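Local coordinates for protein nucleoporin NUP145N (Chaetomium thermophilum, PDB 5HB6) that probably serves as a structural component of the nuclear pore complex, here represented by its autoproteolytic domain, and supports transport between nucleus and cytoplasm, at residues 81-94 with 123-137. The protein carries 1 engineered substitution. Numbering follows the deposited sequence. Where two conformers were deposited one is given.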
loop_
_atom_site.group_PDB
_atom_site.type_symbol
_atom_site.label_atom_id
_atom_site.label_comp_id
_atom_site.label_asym_id
_atom_site.label_seq_id
_atom_site.Cartn_x
_atom_site.Cartn_y
_atom_site.Cartn_z
ATOM N N LEU A 81 -10.103 2.573 5.669
ATOM C CA LEU A 81 -8.843 2.604 4.945
ATOM C C LEU A 81 -8.988 3.088 3.500
ATOM O O LEU A 81 -8.014 3.028 2.741
ATOM C CB LEU A 81 -8.186 1.228 4.994
ATOM C CG LEU A 81 -7.835 0.739 6.388
ATOM C CD1 LEU A 81 -7.162 -0.589 6.317
ATOM C CD2 LEU A 81 -6.946 1.737 7.107
ATOM N N ASN A 82 -10.166 3.580 3.107
ATOM C CA ASN A 82 -10.397 4.049 1.739
ATOM C C ASN A 82 -9.999 5.520 1.645
ATOM O O ASN A 82 -10.811 6.424 1.450
ATOM C CB ASN A 82 -11.853 3.822 1.340
ATOM C CG ASN A 82 -12.071 3.956 -0.163
ATOM O OD1 ASN A 82 -11.110 4.071 -0.930
ATOM N ND2 ASN A 82 -13.342 3.921 -0.591
ATOM N N VAL A 83 -8.696 5.736 1.792
ATOM C CA VAL A 83 -8.132 7.065 1.994
ATOM C C VAL A 83 -6.828 7.159 1.214
ATOM O O VAL A 83 -6.296 6.143 0.736
ATOM C CB VAL A 83 -7.888 7.352 3.487
ATOM C CG1 VAL A 83 -9.188 7.252 4.291
ATOM C CG2 VAL A 83 -6.828 6.406 4.066
ATOM N N PRO A 84 -6.243 8.347 1.112
ATOM C CA PRO A 84 -4.968 8.476 0.397
ATOM C C PRO A 84 -3.868 7.584 0.989
ATOM O O PRO A 84 -3.742 7.434 2.211
ATOM C CB PRO A 84 -4.645 9.969 0.545
ATOM C CG PRO A 84 -5.980 10.617 0.631
ATOM C CD PRO A 84 -6.802 9.668 1.450
ATOM N N ALA A 85 -3.055 7.005 0.103
ATOM C CA ALA A 85 -2.027 6.060 0.533
ATOM C C ALA A 85 -0.847 6.117 -0.416
ATOM O O ALA A 85 -0.998 6.419 -1.603
ATOM C CB ALA A 85 -2.540 4.607 0.594
ATOM N N LEU A 86 0.317 5.752 0.124
ATOM C CA LEU A 86 1.551 5.604 -0.623
ATOM C C LEU A 86 1.856 4.121 -0.702
ATOM O O LEU A 86 2.091 3.472 0.330
ATOM C CB LEU A 86 2.675 6.375 0.067
ATOM C CG LEU A 86 4.100 6.129 -0.463
ATOM C CD1 LEU A 86 4.279 6.698 -1.821
ATOM C CD2 LEU A 86 5.143 6.774 0.465
ATOM N N ILE A 87 1.925 3.599 -1.922
ATOM C CA ILE A 87 2.091 2.165 -2.160
ATOM C C ILE A 87 3.476 1.964 -2.736
ATOM O O ILE A 87 3.871 2.675 -3.662
ATOM C CB ILE A 87 1.008 1.656 -3.123
ATOM C CG1 ILE A 87 -0.367 1.869 -2.489
ATOM C CG2 ILE A 87 1.241 0.213 -3.484
ATOM C CD1 ILE A 87 -1.487 1.582 -3.428
ATOM N N SER A 88 4.208 0.992 -2.208
ATOM C CA SER A 88 5.557 0.710 -2.687
ATOM C C SER A 88 5.613 -0.767 -3.013
ATOM O O SER A 88 5.373 -1.590 -2.130
ATOM C CB SER A 88 6.593 1.081 -1.604
ATOM O OG SER A 88 6.471 2.445 -1.244
ATOM N N LEU A 89 5.937 -1.085 -4.255
ATOM C CA LEU A 89 5.892 -2.462 -4.744
ATOM C C LEU A 89 7.230 -2.906 -5.305
ATOM O O LEU A 89 7.748 -2.330 -6.273
ATOM C CB LEU A 89 4.834 -2.634 -5.818
ATOM C CG LEU A 89 3.400 -2.467 -5.342
ATOM C CD1 LEU A 89 2.425 -2.433 -6.491
ATOM C CD2 LEU A 89 3.002 -3.547 -4.360
ATOM N N GLU A 90 7.770 -3.968 -4.713
ATOM C CA GLU A 90 8.920 -4.673 -5.259
ATOM C C GLU A 90 8.580 -5.316 -6.608
ATOM O O GLU A 90 7.416 -5.421 -7.013
ATOM C CB GLU A 90 9.386 -5.778 -4.294
ATOM C CG GLU A 90 9.869 -5.219 -2.959
ATOM C CD GLU A 90 10.368 -6.276 -1.997
ATOM O OE1 GLU A 90 10.716 -7.377 -2.451
ATOM O OE2 GLU A 90 10.401 -5.992 -0.794
ATOM N N HIS A 91 9.631 -5.700 -7.329
ATOM C CA HIS A 91 9.499 -6.513 -8.540
ATOM C C HIS A 91 8.892 -5.736 -9.703
ATOM O O HIS A 91 8.245 -6.317 -10.573
ATOM C CB HIS A 91 8.723 -7.816 -8.298
ATOM C CG HIS A 91 9.034 -8.452 -6.990
ATOM N ND1 HIS A 91 10.299 -8.858 -6.640
ATOM C CD2 HIS A 91 8.251 -8.696 -5.921
ATOM C CE1 HIS A 91 10.283 -9.333 -5.409
ATOM N NE2 HIS A 91 9.047 -9.265 -4.951
ATOM N N SER A 92 9.089 -4.423 -9.718
ATOM C CA SER A 92 8.500 -3.539 -10.705
ATOM C C SER A 92 9.465 -3.180 -11.827
ATOM O O SER A 92 9.314 -2.126 -12.465
ATOM C CB SER A 92 7.943 -2.292 -10.026
ATOM O OG SER A 92 6.928 -2.648 -9.093
ATOM N N TRP A 93 10.392 -4.098 -12.129
ATOM C CA TRP A 93 11.403 -3.984 -13.155
ATOM C C TRP A 93 10.777 -3.763 -14.521
ATOM O O TRP A 93 9.610 -4.104 -14.747
ATOM C CB TRP A 93 12.161 -5.313 -13.243
ATOM C CG TRP A 93 12.651 -5.867 -11.962
ATOM C CD1 TRP A 93 12.132 -6.938 -11.300
ATOM C CD2 TRP A 93 13.750 -5.400 -11.185
ATOM N NE1 TRP A 93 12.830 -7.160 -10.151
ATOM C CE2 TRP A 93 13.832 -6.226 -10.046
ATOM C CE3 TRP A 93 14.659 -4.354 -11.325
ATOM C CZ2 TRP A 93 14.804 -6.052 -9.068
ATOM C CZ3 TRP A 93 15.629 -4.191 -10.359
ATOM C CH2 TRP A 93 15.701 -5.035 -9.249
ATOM N N PRO A 94 11.576 -3.259 -15.457
ATOM C CA PRO A 94 11.197 -3.269 -16.870
ATOM C C PRO A 94 10.695 -4.639 -17.293
ATOM O O PRO A 94 11.003 -5.663 -16.659
ATOM C CB PRO A 94 12.519 -2.937 -17.572
ATOM C CG PRO A 94 13.236 -2.043 -16.619
ATOM C CD PRO A 94 12.921 -2.679 -15.259
ATOM N N TYR A 123 10.962 5.440 -8.569
ATOM C CA TYR A 123 11.382 4.123 -9.005
ATOM C C TYR A 123 12.865 3.993 -8.700
ATOM O O TYR A 123 13.654 4.867 -9.073
ATOM C CB TYR A 123 11.131 3.900 -10.500
ATOM C CG TYR A 123 11.645 2.556 -10.915
ATOM C CD1 TYR A 123 10.966 1.417 -10.572
ATOM C CD2 TYR A 123 12.820 2.425 -11.632
ATOM C CE1 TYR A 123 11.454 0.153 -10.910
ATOM C CE2 TYR A 123 13.305 1.172 -11.988
ATOM C CZ TYR A 123 12.621 0.040 -11.635
ATOM O OH TYR A 123 13.056 -1.231 -11.923
ATOM N N ASP A 124 13.239 2.936 -7.981
ATOM C CA ASP A 124 14.629 2.710 -7.612
ATOM C C ASP A 124 15.185 1.650 -8.548
ATOM O O ASP A 124 14.794 0.481 -8.439
ATOM C CB ASP A 124 14.721 2.242 -6.161
ATOM C CG ASP A 124 16.148 2.050 -5.693
ATOM O OD1 ASP A 124 17.001 1.632 -6.505
ATOM O OD2 ASP A 124 16.410 2.314 -4.496
ATOM N N PRO A 125 16.088 1.992 -9.471
ATOM C CA PRO A 125 16.544 1.001 -10.458
ATOM C C PRO A 125 17.336 -0.146 -9.861
ATOM O O PRO A 125 17.386 -1.219 -10.474
ATOM C CB PRO A 125 17.428 1.816 -11.411
ATOM C CG PRO A 125 17.058 3.240 -11.172
ATOM C CD PRO A 125 16.594 3.341 -9.755
ATOM N N GLU A 126 17.961 0.045 -8.699
ATOM C CA GLU A 126 18.739 -1.018 -8.073
ATOM C C GLU A 126 17.850 -2.056 -7.408
ATOM O O GLU A 126 18.139 -3.253 -7.474
ATOM C CB GLU A 126 19.692 -0.430 -7.033
ATOM C CG GLU A 126 20.533 -1.485 -6.354
ATOM C CD GLU A 126 21.610 -0.899 -5.471
ATOM O OE1 GLU A 126 21.503 0.291 -5.105
ATOM O OE2 GLU A 126 22.568 -1.635 -5.152
ATOM N N THR A 127 16.774 -1.615 -6.758
ATOM C CA THR A 127 15.923 -2.513 -5.993
ATOM C C THR A 127 14.666 -2.934 -6.729
ATOM O O THR A 127 14.008 -3.879 -6.294
ATOM C CB THR A 127 15.488 -1.864 -4.681
ATOM O OG1 THR A 127 14.635 -0.752 -4.967
ATOM C CG2 THR A 127 16.690 -1.384 -3.894
ATOM N N GLY A 128 14.304 -2.250 -7.806
ATOM C CA GLY A 128 13.106 -2.588 -8.533
ATOM C C GLY A 128 11.820 -2.123 -7.891
ATOM O O GLY A 128 10.747 -2.563 -8.292
ATOM N N VAL A 129 11.889 -1.226 -6.916
ATOM C CA VAL A 129 10.709 -0.770 -6.191
ATOM C C VAL A 129 10.122 0.445 -6.903
ATOM O O VAL A 129 10.790 1.479 -7.089
ATOM C CB VAL A 129 11.042 -0.425 -4.735
ATOM C CG1 VAL A 129 9.843 0.223 -4.021
ATOM C CG2 VAL A 129 11.440 -1.676 -3.985
ATOM N N TRP A 130 8.849 0.348 -7.256
ATOM C CA TRP A 130 8.037 1.466 -7.726
ATOM C C TRP A 130 7.124 1.914 -6.602
ATOM O O TRP A 130 6.386 1.105 -6.040
ATOM C CB TRP A 130 7.192 0.946 -8.890
ATOM C CG TRP A 130 6.083 1.844 -9.410
ATOM C CD1 TRP A 130 6.038 3.227 -9.503
ATOM C CD2 TRP A 130 4.844 1.383 -9.920
ATOM N NE1 TRP A 130 4.865 3.612 -10.072
ATOM C CE2 TRP A 130 4.105 2.506 -10.330
ATOM C CE3 TRP A 130 4.300 0.109 -10.099
ATOM C CZ2 TRP A 130 2.832 2.405 -10.877
ATOM C CZ3 TRP A 130 3.041 -0.008 -10.647
ATOM C CH2 TRP A 130 2.309 1.138 -11.013
ATOM N N ALA A 131 7.174 3.205 -6.306
ATOM C CA ALA A 131 6.320 3.803 -5.295
ATOM C C ALA A 131 5.441 4.841 -5.956
ATOM O O ALA A 131 5.885 5.588 -6.834
ATOM C CB ALA A 131 7.133 4.421 -4.176
ATOM N N PHE A 132 4.191 4.879 -5.520
ATOM C CA PHE A 132 3.224 5.803 -6.082
ATOM C C PHE A 132 2.130 6.054 -5.056
ATOM O O PHE A 132 1.887 5.220 -4.171
ATOM C CB PHE A 132 2.622 5.246 -7.377
ATOM C CG PHE A 132 1.961 3.895 -7.212
ATOM C CD1 PHE A 132 2.705 2.721 -7.278
ATOM C CD2 PHE A 132 0.604 3.799 -6.979
ATOM C CE1 PHE A 132 2.106 1.489 -7.124
ATOM C CE2 PHE A 132 -0.003 2.538 -6.821
ATOM C CZ PHE A 132 0.754 1.403 -6.871
ATOM N N SER A 133 1.452 7.184 -5.193
ATOM C CA SER A 133 0.324 7.495 -4.336
ATOM C C SER A 133 -0.985 7.245 -5.078
ATOM O O SER A 133 -1.084 7.364 -6.300
ATOM C CB SER A 133 0.371 8.945 -3.856
ATOM O OG SER A 133 1.355 9.144 -2.857
ATOM N N VAL A 134 -2.011 6.959 -4.293
ATOM C CA VAL A 134 -3.381 6.923 -4.769
ATOM C C VAL A 134 -4.186 7.823 -3.842
ATOM O O VAL A 134 -3.823 8.057 -2.685
ATOM C CB VAL A 134 -3.950 5.483 -4.815
ATOM C CG1 VAL A 134 -3.113 4.627 -5.746
ATOM C CG2 VAL A 134 -4.040 4.863 -3.424
ATOM N N GLU A 135 -5.293 8.330 -4.358
ATOM C CA GLU A 135 -6.177 9.177 -3.567
ATOM C C GLU A 135 -7.161 8.387 -2.738
ATOM O O GLU A 135 -7.709 8.923 -1.775
ATOM C CB GLU A 135 -6.952 10.125 -4.482
ATOM C CG GLU A 135 -6.054 11.105 -5.191
ATOM C CD GLU A 135 -5.088 11.789 -4.247
ATOM O OE1 GLU A 135 -5.547 12.382 -3.248
ATOM O OE2 GLU A 135 -3.860 11.726 -4.507
ATOM N N HIS A 136 -7.397 7.138 -3.096
ATOM C CA HIS A 136 -8.363 6.284 -2.421
ATOM C C HIS A 136 -8.304 4.954 -3.148
ATOM O O HIS A 136 -7.505 4.803 -4.072
ATOM C CB HIS A 136 -9.773 6.862 -2.505
ATOM C CG HIS A 136 -10.165 7.253 -3.891
ATOM N ND1 HIS A 136 -10.348 6.331 -4.898
ATOM C CD2 HIS A 136 -10.347 8.469 -4.452
ATOM C CE1 HIS A 136 -10.653 6.964 -6.018
ATOM N NE2 HIS A 136 -10.663 8.263 -5.772
ATOM N N PHE A 137 -9.147 4.002 -2.760
ATOM C CA PHE A 137 -9.165 2.682 -3.377
ATOM C C PHE A 137 -10.483 2.401 -4.082
ATOM O O PHE A 137 -10.824 1.242 -4.320
ATOM C CB PHE A 137 -8.822 1.620 -2.335
ATOM C CG PHE A 137 -7.418 1.742 -1.836
ATOM C CD1 PHE A 137 -6.386 1.081 -2.475
ATOM C CD2 PHE A 137 -7.112 2.557 -0.765
ATOM C CE1 PHE A 137 -5.095 1.218 -2.035
ATOM C CE2 PHE A 137 -5.808 2.697 -0.320
ATOM C CZ PHE A 137 -4.805 2.025 -0.948
HETATM O O HOH W 1 12.234 -5.917 -6.610
#
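Three hydrogen-bonded pairs, A85 with V134, I87 with F132 and L89 with W130, zip strand 85-89 antiparallel to strand 129-134; the straightest bond runs from I87 N to F132 O (2.8 Å, 174°). Beyond the strands, S92 N donates to G128 O, and S92 OG turns back to L89 O at 3.0 Å, meeting it from the face opposite to W130 N. At the other end N82, whose CG lies anti to the backbone N (chi1 -165°), receives F137 N on OD1 at 2.7 Å; its ND2 is held by P75 O. These strands lie side by side, fourth and fifth, in the six-stranded antiparallel sheet of the Nup98-type autopeptidase domain, between strands 35-39 and 119-124. Apolar packing follows one face of the sheet. I87 CB sits over the F132 ring, 4.1 Å from its centroid, while L89 CD1 comes to that ring's edge. I87 CD1 continues to F137 CE1 (3.9 Å), and A85 CB meets the F137 edge. Around the hairpin turn 125-128, G128 CA lies over the six-membered ring of W93, 3.5 Å from its centroid, with P125 O and E126 O at the ring edge. With W93 replaced by an alanine, G128 would probably lose its aromatic cover and the turn would be freer to shift. A water bridges H91 N and T127 O, accepting from the former and donating to the latter.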